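Long-range contacts in endo-beta-N-acetylglucosaminidase F1 (Bacteroides thetaiotaomicron VPI-5482, PDB 6TCV), which cleaves high-mannose N-glycans as a glycoside hydrolase, probably cutting between the two N-acetylglucosamine residues of their core: residues F174-V179 against P221-L226; D178-N183 against E231-P236; D197-F202 against R240-L245. The protein carries 2 engineered substitutions. One frame throughout, in Å; residues are numbered along the deposited sequence.

Contact 1: F174-V179 against P221-L226; sequences FEVNDV and PNVQYL. With MAN (alpha-D-mannopyranose), chain B; MAN (alpha-D-mannopyranose), chain C; MAN (alpha-D-mannopyranose), chain D; BMA (beta-D-mannopyranose), chain E.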
loop_
_atom_site.group_PDB
_atom_site.type_symbol
_atom_site.label_atom_id
_atom_site.label_comp_id
_atom_site.label_asym_id
_atom_site.label_seq_id
_atom_site.Cartn_x
_atom_site.Cartn_y
_atom_site.Cartn_z
ATOM N N PHE A 174 13.205 -0.115 -1.468
ATOM C CA PHE A 174 14.452 -0.373 -2.184
ATOM C C PHE A 174 14.867 0.844 -2.991
ATOM O O PHE A 174 14.059 1.407 -3.746
ATOM C CB PHE A 174 14.287 -1.512 -3.181
ATOM C CG PHE A 174 14.239 -2.835 -2.544
ATOM C CD1 PHE A 174 15.378 -3.480 -2.186
ATOM C CD2 PHE A 174 13.015 -3.413 -2.206
ATOM C CE1 PHE A 174 15.324 -4.729 -1.525
ATOM C CE2 PHE A 174 12.982 -4.665 -1.535
ATOM C CZ PHE A 174 14.109 -5.285 -1.216
ATOM N N GLU A 175 16.139 1.241 -2.855
ATOM C CA GLU A 175 16.735 2.225 -3.757
ATOM C C GLU A 175 17.066 1.479 -5.042
ATOM O O GLU A 175 18.125 0.883 -5.196
ATOM C CB GLU A 175 17.966 2.846 -3.124
ATOM C CG GLU A 175 17.698 3.844 -2.023
ATOM C CD GLU A 175 17.611 5.303 -2.454
ATOM O OE1 GLU A 175 17.167 5.577 -3.596
ATOM O OE2 GLU A 175 17.990 6.174 -1.657
ATOM N N VAL A 176 16.107 1.456 -5.969
ATOM C CA VAL A 176 16.236 0.626 -7.170
ATOM C C VAL A 176 17.265 1.134 -8.143
ATOM O O VAL A 176 17.591 0.430 -9.099
ATOM C CB VAL A 176 14.866 0.379 -7.825
ATOM C CG1 VAL A 176 13.949 -0.368 -6.892
ATOM C CG2 VAL A 176 14.201 1.681 -8.347
ATOM N N ASN A 177 17.819 2.341 -7.950
ATOM C CA ASN A 177 18.985 2.736 -8.701
ATOM C C ASN A 177 20.102 1.728 -8.498
ATOM O O ASN A 177 21.000 1.571 -9.357
ATOM C CB ASN A 177 19.456 4.146 -8.396
ATOM C CG ASN A 177 18.542 5.185 -8.900
ATOM O OD1 ASN A 177 17.785 4.993 -9.849
ATOM N ND2 ASN A 177 18.613 6.340 -8.284
ATOM N N ASP A 178 20.127 1.103 -7.296
ATOM C CA ASP A 178 21.252 0.294 -6.914
ATOM C C ASP A 178 20.922 -1.164 -6.601
ATOM O O ASP A 178 21.745 -2.028 -6.889
ATOM C CB ASP A 178 21.961 0.813 -5.610
ATOM C CG ASP A 178 22.473 2.227 -5.702
ATOM O OD1 ASP A 178 22.735 2.671 -6.806
ATOM O OD2 ASP A 178 22.870 2.731 -4.657
ATOM N N VAL A 179 19.737 -1.469 -6.099
ATOM C CA VAL A 179 19.425 -2.773 -5.508
ATOM C C VAL A 179 18.199 -3.366 -6.165
ATOM O O VAL A 179 17.140 -2.726 -6.280
ATOM C CB VAL A 179 19.248 -2.667 -3.973
ATOM C CG1 VAL A 179 18.905 -4.019 -3.347
ATOM C CG2 VAL A 179 20.567 -2.141 -3.317
ATOM N N PRO A 221 16.126 5.618 -15.835
ATOM C CA PRO A 221 16.363 4.354 -16.562
ATOM C C PRO A 221 16.318 3.110 -15.706
ATOM O O PRO A 221 15.945 2.029 -16.192
ATOM C CB PRO A 221 17.744 4.545 -17.200
ATOM C CG PRO A 221 17.889 6.039 -17.332
ATOM C CD PRO A 221 17.204 6.595 -16.091
ATOM N N ASN A 222 16.634 3.194 -14.418
ATOM C CA ASN A 222 16.561 2.038 -13.553
ATOM C C ASN A 222 15.127 1.664 -13.229
ATOM O O ASN A 222 14.757 0.468 -13.237
ATOM C CB ASN A 222 17.344 2.345 -12.298
ATOM C CG ASN A 222 18.788 2.647 -12.577
ATOM O OD1 ASN A 222 19.484 1.914 -13.288
ATOM N ND2 ASN A 222 19.226 3.812 -12.126
ATOM N N VAL A 223 14.295 2.655 -12.897
ATOM C CA VAL A 223 12.881 2.405 -12.682
ATOM C C VAL A 223 12.243 1.847 -13.954
ATOM O O VAL A 223 11.492 0.858 -13.916
ATOM C CB VAL A 223 12.182 3.689 -12.181
ATOM C CG1 VAL A 223 10.701 3.503 -12.080
ATOM C CG2 VAL A 223 12.725 4.103 -10.845
ATOM N N GLN A 224 12.526 2.475 -15.077
ATOM C CA GLN A 224 11.922 2.047 -16.331
ATOM C C GLN A 224 12.321 0.621 -16.661
ATOM O O GLN A 224 11.498 -0.161 -17.151
ATOM C CB GLN A 224 12.287 3.014 -17.442
ATOM C CG GLN A 224 11.466 2.765 -18.747
ATOM C CD GLN A 224 9.997 3.074 -18.494
ATOM O OE1 GLN A 224 9.656 4.168 -18.066
ATOM N NE2 GLN A 224 9.106 2.133 -18.814
ATOM N N TYR A 225 13.581 0.243 -16.388
ATOM C CA TYR A 225 14.027 -1.116 -16.670
ATOM C C TYR A 225 13.219 -2.119 -15.841
ATOM O O TYR A 225 12.815 -3.171 -16.344
ATOM C CB TYR A 225 15.510 -1.264 -16.317
ATOM C CG TYR A 225 16.053 -2.591 -16.775
ATOM C CD1 TYR A 225 15.994 -3.698 -15.957
ATOM C CD2 TYR A 225 16.668 -2.714 -18.018
ATOM C CE1 TYR A 225 16.483 -4.887 -16.369
ATOM C CE2 TYR A 225 17.195 -3.919 -18.411
ATOM C CZ TYR A 225 17.084 -4.986 -17.593
ATOM O OH TYR A 225 17.597 -6.206 -18.029
ATOM N N LEU A 226 12.959 -1.832 -14.549
ATOM C CA LEU A 226 12.162 -2.748 -13.750
ATOM C C LEU A 226 10.757 -2.888 -14.297
ATOM O O LEU A 226 10.227 -3.993 -14.373
ATOM C CB LEU A 226 12.061 -2.278 -12.298
ATOM C CG LEU A 226 13.277 -2.398 -11.405
ATOM C CD1 LEU A 226 13.002 -1.784 -10.056
ATOM C CD2 LEU A 226 13.667 -3.842 -11.293
HETATM C C1 MAN B . 22.705 8.230 -1.690
HETATM C C2 MAN B . 23.690 7.843 -2.780
HETATM C C3 MAN B . 22.987 6.940 -3.796
HETATM C C4 MAN B . 22.402 5.744 -3.046
HETATM C C5 MAN B . 21.469 6.159 -1.909
HETATM C C6 MAN B . 21.003 5.011 -1.018
HETATM O O2 MAN B . 24.772 7.071 -2.249
HETATM O O3 MAN B . 23.866 6.531 -4.842
HETATM O O4 MAN B . 21.598 4.924 -3.895
HETATM O O5 MAN B . 22.172 7.083 -1.047
HETATM O O6 MAN B . 20.049 5.458 -0.056
HETATM C C1 MAN C . 18.282 9.166 -11.043
HETATM C C2 MAN C . 18.934 7.892 -11.563
HETATM C C3 MAN C . 20.310 7.697 -10.933
HETATM C C4 MAN C . 21.159 8.942 -11.137
HETATM C C5 MAN C . 20.408 10.125 -10.538
HETATM C C6 MAN C . 21.122 11.435 -10.742
HETATM O O2 MAN C . 19.015 7.975 -12.994
HETATM O O3 MAN C . 20.904 6.542 -11.497
HETATM O O4 MAN C . 22.410 8.814 -10.465
HETATM O O5 MAN C . 19.151 10.263 -11.208
HETATM O O6 MAN C . 20.444 12.483 -10.015
HETATM C C1 MAN D . 17.851 10.307 -7.686
HETATM C C2 MAN D . 17.285 10.131 -9.089
HETATM C C3 MAN D . 15.775 10.003 -8.991
HETATM C C4 MAN D . 15.363 8.896 -8.029
HETATM C C5 MAN D . 16.044 9.065 -6.673
HETATM C C6 MAN D . 15.873 7.857 -5.773
HETATM O O2 MAN D . 17.917 8.974 -9.679
HETATM O O3 MAN D . 15.247 9.690 -10.281
HETATM O O4 MAN D . 13.961 8.971 -7.780
HETATM O O5 MAN D . 17.471 9.218 -6.866
HETATM O O6 MAN D . 16.594 8.057 -4.541
HETATM C C1 BMA E . 18.728 9.975 -0.172
HETATM C C2 BMA E . 19.640 9.030 -0.932
HETATM C C3 BMA E . 20.899 9.754 -1.369
HETATM C C4 BMA E . 20.559 11.056 -2.088
HETATM C C5 BMA E . 19.552 11.887 -1.289
HETATM C C6 BMA E . 19.035 13.088 -2.037
HETATM O O2 BMA E . 18.934 8.603 -2.112
HETATM O O3 BMA E . 21.692 9.001 -2.287
HETATM O O4 BMA E . 21.715 11.887 -2.260
HETATM O O5 BMA E . 18.394 11.081 -0.983
HETATM O O6 BMA E . 18.489 12.605 -3.295
#
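V176 and N177, on the loop leaving strand 169-175, meet helix 221-228 in a contact that is apolar on one flank and polar on the other, beside the mannoses of the bound glycan. V176 forms the apolar part. Its CG1 comes 3.6 Å from L226 CD1. With CG1 anti to the carbonyl carbon (chi1 -62°), CG2 falls between the backbone N and the carbonyl carbon and meets V223 CG2 at 3.8 Å. A branched valine suits this place because its two methyls spread over V223 and L226, about one helical turn apart. In the polar part the side chains of N177 and N222 cross at about a right angle, and N222 ND2 gives a hydrogen bond of 2.9 Å to N177 OD1, reaching it from above the carbonyl plane. N222 OD1 in turn accepts from K439. The amide of N177 works in both directions, since its ND2 donates to O2 of the chain D mannose at 3.1 Å. With an alanine here, N222 ND2 would probably lose this acceptor and that mannose hydroxyl a donor. Next to it, E175 OE2 accepts from O2 of the beta-mannose and O6 of the chain B mannose, and D178 OD2 takes O4 of the latter at 2.6 Å. Backbone bonds from F174 and V176 tie the segment to strand 198-209, while L226 packs against L233 of helix 230-233.

Contact 2: D178-N183 against E231-P236; sequences DVNPLN and ETLLQP. With MAN (alpha-D-mannopyranose), chain B.
L182 and L233 are the nearest residues of the two backbones, their CA atoms 6.4 Å apart, where a 3-10 turn beginning at P181 abuts the junction of helices 230-233 and 235-238. L182 carries much of the packing. Its extended side chain crosses that of L233 at about a right angle, CD1 lying 3.9 Å from L233 CD2, while the other methyl, CD2, sits 3.4 Å from L233 O and also reaches the ring of P236. This carbonyl oxygen is thus buried under a methyl group and has no hydrogen-bonding partner in the model. P181 adds a compact ring whose CG meets L234 CD2 at 3.7 Å, and the same proline also rests on L201 and F174. N180 shapes the turn from within: its side chain, with CG anti to the backbone N (chi1 -171°), lets OD1 accept from L182 N at 2.9 Å, and its carbonyl O is gripped by both N and ND2 of N183. Its ND2 donates to K438 O, fixing the amide's rotation. Asparagine suits this place because one short amide can do both jobs. The N180 OD1 bond makes an Asx turn, here leading into a 3-10 segment in a loop that follows a strand of a (beta/alpha)8 barrel.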
loop_
_atom_site.group_PDB
_atom_site.type_symbol
_atom_site.label_atom_id
_atom_site.label_comp_id
_atom_site.label_asym_id
_atom_site.label_seq_id
_atom_site.Cartn_x
_atom_site.Cartn_y
_atom_site.Cartn_z
ATOM N N ASP A 178 20.127 1.103 -7.296
ATOM C CA ASP A 178 21.252 0.294 -6.914
ATOM C C ASP A 178 20.922 -1.164 -6.601
ATOM O O ASP A 178 21.745 -2.028 -6.889
ATOM C CB ASP A 178 21.961 0.813 -5.610
ATOM C CG ASP A 178 22.473 2.227 -5.702
ATOM O OD1 ASP A 178 22.735 2.671 -6.806
ATOM O OD2 ASP A 178 22.870 2.731 -4.657
ATOM N N VAL A 179 19.737 -1.469 -6.099
ATOM C CA VAL A 179 19.425 -2.773 -5.508
ATOM C C VAL A 179 18.199 -3.366 -6.165
ATOM O O VAL A 179 17.140 -2.726 -6.280
ATOM C CB VAL A 179 19.248 -2.667 -3.973
ATOM C CG1 VAL A 179 18.905 -4.019 -3.347
ATOM C CG2 VAL A 179 20.567 -2.141 -3.317
ATOM N N ASN A 180 18.353 -4.637 -6.539
ATOM C CA ASN A 180 17.264 -5.429 -7.130
ATOM C C ASN A 180 16.205 -5.747 -6.067
ATOM O O ASN A 180 16.544 -6.304 -5.006
ATOM C CB ASN A 180 17.898 -6.724 -7.637
ATOM C CG ASN A 180 16.967 -7.591 -8.474
ATOM O OD1 ASN A 180 15.728 -7.557 -8.304
ATOM N ND2 ASN A 180 17.549 -8.422 -9.317
ATOM N N PRO A 181 14.928 -5.411 -6.297
ATOM C CA PRO A 181 13.894 -5.703 -5.300
ATOM C C PRO A 181 13.646 -7.170 -5.096
ATOM O O PRO A 181 12.992 -7.522 -4.099
ATOM C CB PRO A 181 12.664 -4.979 -5.855
ATOM C CG PRO A 181 12.889 -4.954 -7.375
ATOM C CD PRO A 181 14.384 -4.741 -7.503
ATOM N N LEU A 182 14.159 -8.053 -5.936
ATOM C CA LEU A 182 14.080 -9.476 -5.628
ATOM C C LEU A 182 14.781 -9.811 -4.327
ATOM O O LEU A 182 14.476 -10.864 -3.745
ATOM C CB LEU A 182 14.627 -10.326 -6.790
ATOM C CG LEU A 182 13.725 -10.343 -8.045
ATOM C CD1 LEU A 182 14.450 -11.175 -9.100
ATOM C CD2 LEU A 182 12.339 -10.871 -7.845
ATOM N N ASN A 183 15.672 -8.940 -3.837
ATOM C CA ASN A 183 16.283 -9.101 -2.511
ATOM C C ASN A 183 15.259 -9.128 -1.388
ATOM O O ASN A 183 15.611 -9.540 -0.282
ATOM C CB ASN A 183 17.372 -8.042 -2.320
ATOM C CG ASN A 183 18.598 -8.407 -3.050
ATOM O OD1 ASN A 183 19.209 -9.460 -2.819
ATOM N ND2 ASN A 183 18.997 -7.537 -3.974
ATOM N N GLU A 231 7.668 -8.813 -15.295
ATOM C CA GLU A 231 7.374 -10.226 -15.126
ATOM C C GLU A 231 8.532 -10.966 -14.493
ATOM O O GLU A 231 8.303 -11.870 -13.686
ATOM C CB GLU A 231 6.969 -10.882 -16.454
ATOM C CG GLU A 231 5.650 -10.271 -16.963
ATOM C CD GLU A 231 5.238 -10.742 -18.352
ATOM O OE1 GLU A 231 5.945 -11.574 -18.935
ATOM O OE2 GLU A 231 4.189 -10.286 -18.855
ATOM N N THR A 232 9.772 -10.634 -14.810
ATOM C CA THR A 232 10.871 -11.378 -14.209
ATOM C C THR A 232 11.425 -10.754 -12.954
ATOM O O THR A 232 12.025 -11.487 -12.168
ATOM C CB THR A 232 11.976 -11.627 -15.187
ATOM O OG1 THR A 232 12.436 -10.399 -15.664
ATOM C CG2 THR A 232 11.456 -12.393 -16.413
ATOM N N LEU A 233 11.281 -9.444 -12.744
ATOM C CA LEU A 233 11.906 -8.777 -11.617
ATOM C C LEU A 233 10.948 -8.276 -10.532
ATOM O O LEU A 233 11.408 -7.983 -9.427
ATOM C CB LEU A 233 12.792 -7.608 -12.102
ATOM C CG LEU A 233 13.921 -8.077 -13.004
ATOM C CD1 LEU A 233 14.688 -6.821 -13.494
ATOM C CD2 LEU A 233 14.901 -8.984 -12.300
ATOM N N LEU A 234 9.629 -8.266 -10.775
ATOM C CA LEU A 234 8.666 -7.773 -9.786
ATOM C C LEU A 234 7.573 -8.797 -9.501
ATOM O O LEU A 234 7.282 -9.102 -8.342
ATOM C CB LEU A 234 7.988 -6.472 -10.253
ATOM C CG LEU A 234 8.943 -5.355 -10.571
ATOM C CD1 LEU A 234 8.138 -4.144 -11.052
ATOM C CD2 LEU A 234 9.769 -4.955 -9.391
ATOM N N GLN A 235 7.011 -9.405 -10.523
ATOM C CA GLN A 235 5.916 -10.355 -10.322
ATOM C C GLN A 235 6.306 -11.562 -9.482
ATOM O O GLN A 235 5.413 -12.103 -8.788
ATOM C CB GLN A 235 5.306 -10.770 -11.668
ATOM C CG GLN A 235 4.678 -9.602 -12.445
ATOM C CD GLN A 235 3.621 -8.801 -11.715
ATOM O OE1 GLN A 235 2.830 -9.366 -10.981
ATOM N NE2 GLN A 235 3.660 -7.482 -11.825
ATOM N N PRO A 236 7.570 -12.042 -9.464
ATOM C CA PRO A 236 7.878 -13.177 -8.561
ATOM C C PRO A 236 7.598 -12.842 -7.109
ATOM O O PRO A 236 7.302 -13.736 -6.315
ATOM C CB PRO A 236 9.367 -13.453 -8.814
ATOM C CG PRO A 236 9.589 -12.943 -10.231
ATOM C CD PRO A 236 8.708 -11.714 -10.340
HETATM C C1 MAN B . 22.705 8.230 -1.690
HETATM C C2 MAN B . 23.690 7.843 -2.780
HETATM C C3 MAN B . 22.987 6.940 -3.796
HETATM C C4 MAN B . 22.402 5.744 -3.046
HETATM C C5 MAN B . 21.469 6.159 -1.909
HETATM C C6 MAN B . 21.003 5.011 -1.018
HETATM O O2 MAN B . 24.772 7.071 -2.249
HETATM O O3 MAN B . 23.866 6.531 -4.842
HETATM O O4 MAN B . 21.598 4.924 -3.895
HETATM O O5 MAN B . 22.172 7.083 -1.047
HETATM O O6 MAN B . 20.049 5.458 -0.056
#

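Contact 3: D197-F202 against R240-L245; sequences DVVVLF and RGVKVL. With NAG (2-acetamido-2-deoxy-beta-D-glucopyranose), chain F.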
loop_
_atom_site.group_PDB
_atom_site.type_symbol
_atom_site.label_atom_id
_atom_site.label_comp_id
_atom_site.label_asym_id
_atom_site.label_seq_id
_atom_site.Cartn_x
_atom_site.Cartn_y
_atom_site.Cartn_z
ATOM N N ASP A 197 5.930 -7.511 4.050
ATOM C CA ASP A 197 4.598 -7.599 3.439
ATOM C C ASP A 197 4.452 -6.648 2.258
ATOM O O ASP A 197 3.723 -6.948 1.312
ATOM C CB ASP A 197 3.530 -7.214 4.483
ATOM C CG ASP A 197 3.532 -8.116 5.689
ATOM O OD1 ASP A 197 4.479 -8.059 6.488
ATOM O OD2 ASP A 197 2.536 -8.886 5.837
ATOM N N VAL A 198 5.073 -5.465 2.351
ATOM C CA VAL A 198 4.953 -4.397 1.350
ATOM C C VAL A 198 6.336 -3.878 1.009
ATOM O O VAL A 198 7.140 -3.642 1.916
ATOM C CB VAL A 198 4.073 -3.254 1.892
ATOM C CG1 VAL A 198 4.030 -2.100 0.910
ATOM C CG2 VAL A 198 2.683 -3.764 2.246
ATOM N N VAL A 199 6.622 -3.737 -0.284
ATOM C CA VAL A 199 7.881 -3.160 -0.747
ATOM C C VAL A 199 7.621 -2.036 -1.722
ATOM O O VAL A 199 6.596 -2.039 -2.403
ATOM C CB VAL A 199 8.806 -4.227 -1.350
ATOM C CG1 VAL A 199 9.035 -5.409 -0.391
ATOM C CG2 VAL A 199 8.323 -4.698 -2.683
ATOM N N VAL A 200 8.498 -1.047 -1.705
ATOM C CA VAL A 200 8.400 0.135 -2.547
ATOM C C VAL A 200 9.582 0.213 -3.491
ATOM O O VAL A 200 10.748 0.109 -3.073
ATOM C CB VAL A 200 8.313 1.403 -1.696
ATOM C CG1 VAL A 200 8.206 2.645 -2.573
ATOM C CG2 VAL A 200 7.153 1.349 -0.741
ATOM N N LEU A 201 9.287 0.467 -4.768
ATOM C CA LEU A 201 10.304 0.764 -5.771
ATOM C C LEU A 201 10.612 2.246 -5.707
ATOM O O LEU A 201 9.851 3.073 -6.236
ATOM C CB LEU A 201 9.806 0.356 -7.147
ATOM C CG LEU A 201 9.205 -1.044 -7.217
ATOM C CD1 LEU A 201 8.689 -1.310 -8.645
ATOM C CD2 LEU A 201 10.157 -2.136 -6.754
ATOM N N PHE A 202 11.699 2.599 -5.017
ATOM C CA PHE A 202 12.014 4.008 -4.725
ATOM C C PHE A 202 13.085 4.446 -5.720
ATOM O O PHE A 202 14.230 3.995 -5.658
ATOM C CB PHE A 202 12.500 4.121 -3.281
ATOM C CG PHE A 202 12.639 5.551 -2.794
ATOM C CD1 PHE A 202 11.518 6.220 -2.318
ATOM C CD2 PHE A 202 13.868 6.166 -2.725
ATOM C CE1 PHE A 202 11.649 7.505 -1.845
ATOM C CE2 PHE A 202 14.016 7.445 -2.253
ATOM C CZ PHE A 202 12.912 8.106 -1.789
ATOM N N ARG A 240 4.174 -14.501 -4.404
ATOM C CA ARG A 240 4.373 -14.965 -3.033
ATOM C C ARG A 240 3.639 -14.088 -2.035
ATOM O O ARG A 240 3.775 -14.278 -0.815
ATOM C CB ARG A 240 5.858 -15.015 -2.670
ATOM C CG ARG A 240 6.607 -16.053 -3.473
ATOM C CD ARG A 240 8.098 -16.006 -3.180
ATOM N NE ARG A 240 8.789 -16.995 -3.999
ATOM C CZ ARG A 240 9.518 -18.008 -3.554
ATOM N NH1 ARG A 240 9.722 -18.225 -2.298
ATOM N NH2 ARG A 240 10.105 -18.782 -4.447
ATOM N N GLY A 241 2.817 -13.154 -2.498
ATOM C CA GLY A 241 1.966 -12.403 -1.604
ATOM C C GLY A 241 2.518 -11.070 -1.190
ATOM O O GLY A 241 1.868 -10.370 -0.403
ATOM N N VAL A 242 3.699 -10.686 -1.659
ATOM C CA VAL A 242 4.266 -9.375 -1.327
ATOM C C VAL A 242 3.549 -8.319 -2.178
ATOM O O VAL A 242 3.331 -8.520 -3.387
ATOM C CB VAL A 242 5.771 -9.361 -1.642
ATOM C CG1 VAL A 242 6.396 -8.010 -1.397
ATOM C CG2 VAL A 242 6.507 -10.413 -0.833
ATOM N N LYS A 243 3.215 -7.189 -1.564
ATOM C CA LYS A 243 2.623 -6.088 -2.315
ATOM C C LYS A 243 3.725 -5.149 -2.778
ATOM O O LYS A 243 4.490 -4.627 -1.945
ATOM C CB LYS A 243 1.627 -5.327 -1.449
ATOM C CG LYS A 243 0.432 -6.156 -1.030
ATOM C CD LYS A 243 -0.540 -5.328 -0.213
ATOM C CE LYS A 243 -1.872 -6.049 -0.048
ATOM N NZ LYS A 243 -1.700 -7.330 0.640
ATOM N N VAL A 244 3.775 -4.905 -4.099
ATOM C CA VAL A 244 4.820 -4.108 -4.729
ATOM C C VAL A 244 4.226 -2.759 -5.094
ATOM O O VAL A 244 3.309 -2.687 -5.924
ATOM C CB VAL A 244 5.422 -4.801 -5.948
ATOM C CG1 VAL A 244 6.449 -3.884 -6.616
ATOM C CG2 VAL A 244 6.051 -6.124 -5.561
ATOM N N LEU A 245 4.737 -1.691 -4.493
ATOM C CA LEU A 245 4.239 -0.344 -4.725
ATOM C C LEU A 245 5.240 0.431 -5.561
ATOM O O LEU A 245 6.455 0.297 -5.400
ATOM C CB LEU A 245 4.040 0.431 -3.423
ATOM C CG LEU A 245 3.288 -0.266 -2.302
ATOM C CD1 LEU A 245 3.003 0.661 -1.149
ATOM C CD2 LEU A 245 1.994 -0.885 -2.790
HETATM C C1 NAG F . 14.877 10.805 2.917
HETATM C C2 NAG F . 14.257 10.223 1.659
HETATM C C3 NAG F . 15.270 9.853 0.573
HETATM C C4 NAG F . 16.685 9.972 1.103
HETATM C C5 NAG F . 16.747 9.287 2.455
HETATM C C6 NAG F . 18.150 9.190 3.041
HETATM C C7 NAG F . 12.162 8.933 1.571
HETATM C C8 NAG F . 11.442 7.705 2.094
HETATM N N2 NAG F . 13.413 9.090 1.997
HETATM O O3 NAG F . 15.101 10.722 -0.551
HETATM O O4 NAG F . 17.554 9.289 0.184
HETATM O O5 NAG F . 15.963 10.017 3.420
HETATM O O6 NAG F . 18.102 8.667 4.329
HETATM O O7 NAG F . 11.627 9.752 0.815
#
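V198, V199 and V200 pair in parallel with K243, V244 and L245, joining strands 198-209 and 243-249 of the barrel. Backbone hydrogen bonds come first: K243 N to D197 O, V199 N to K243 O, L245 N to V199 O and L201 N to L245 O, the last 2.9 Å long and nearly straight at 173°. Longer CA-H...O contacts supplement them, such as V198 CA to K243 O at 3.3 Å. Among the apolar contacts, on the face of V198 and V200, V198 CG1, placed anti to the backbone N (chi1 176°), meets L245 CD1 at 3.6 Å, and L245 goes on to L324 and T326 of strand 324-329 across the barrel interior. V199 points to the opposite face, where its CG2 meets V244 CG2 at 3.9 Å; its CG1 also touches V242 CG1, just before the strand. V244 CG1 packs on L201 CD1 at 4.0 Å; V242 and V244 both reach L237 of helix 235-238. Beta-branched residues suit these extended backbones. Charge stays at one end, where D197 forms a salt bridge with K163, and K243, in one of its two conformers, with E38. At the other, F202 CZ comes 3.3 Å from O7 of the N-acetylglucosamine. The chemistry thus implies a hydrogen-bonded apolar wall, with charged groups at its start and a substrate-contacting aromatic ring farther along.

From the N terminus, the end of strand 169-175 of the barrel and the loop after it supply the first halves of contacts 1 and 2, which share D178 and V179. Strand 198-209 follows, supplying the first half of contact 3. The chain then returns along helices 221-228, 230-233 and 235-238, closing contact 1 and then contact 2, before strand 243-249 closes contact 3. Each closure spans about 40 to 50 residues; contacts 1 and 2 start from the same stretch, and contact 3 crosses both. F174 bonds to V200 and F202 across the sheet, while L201 meets P181 and L234, so strands, sugar-facing loop and outer helices form one continuous unit.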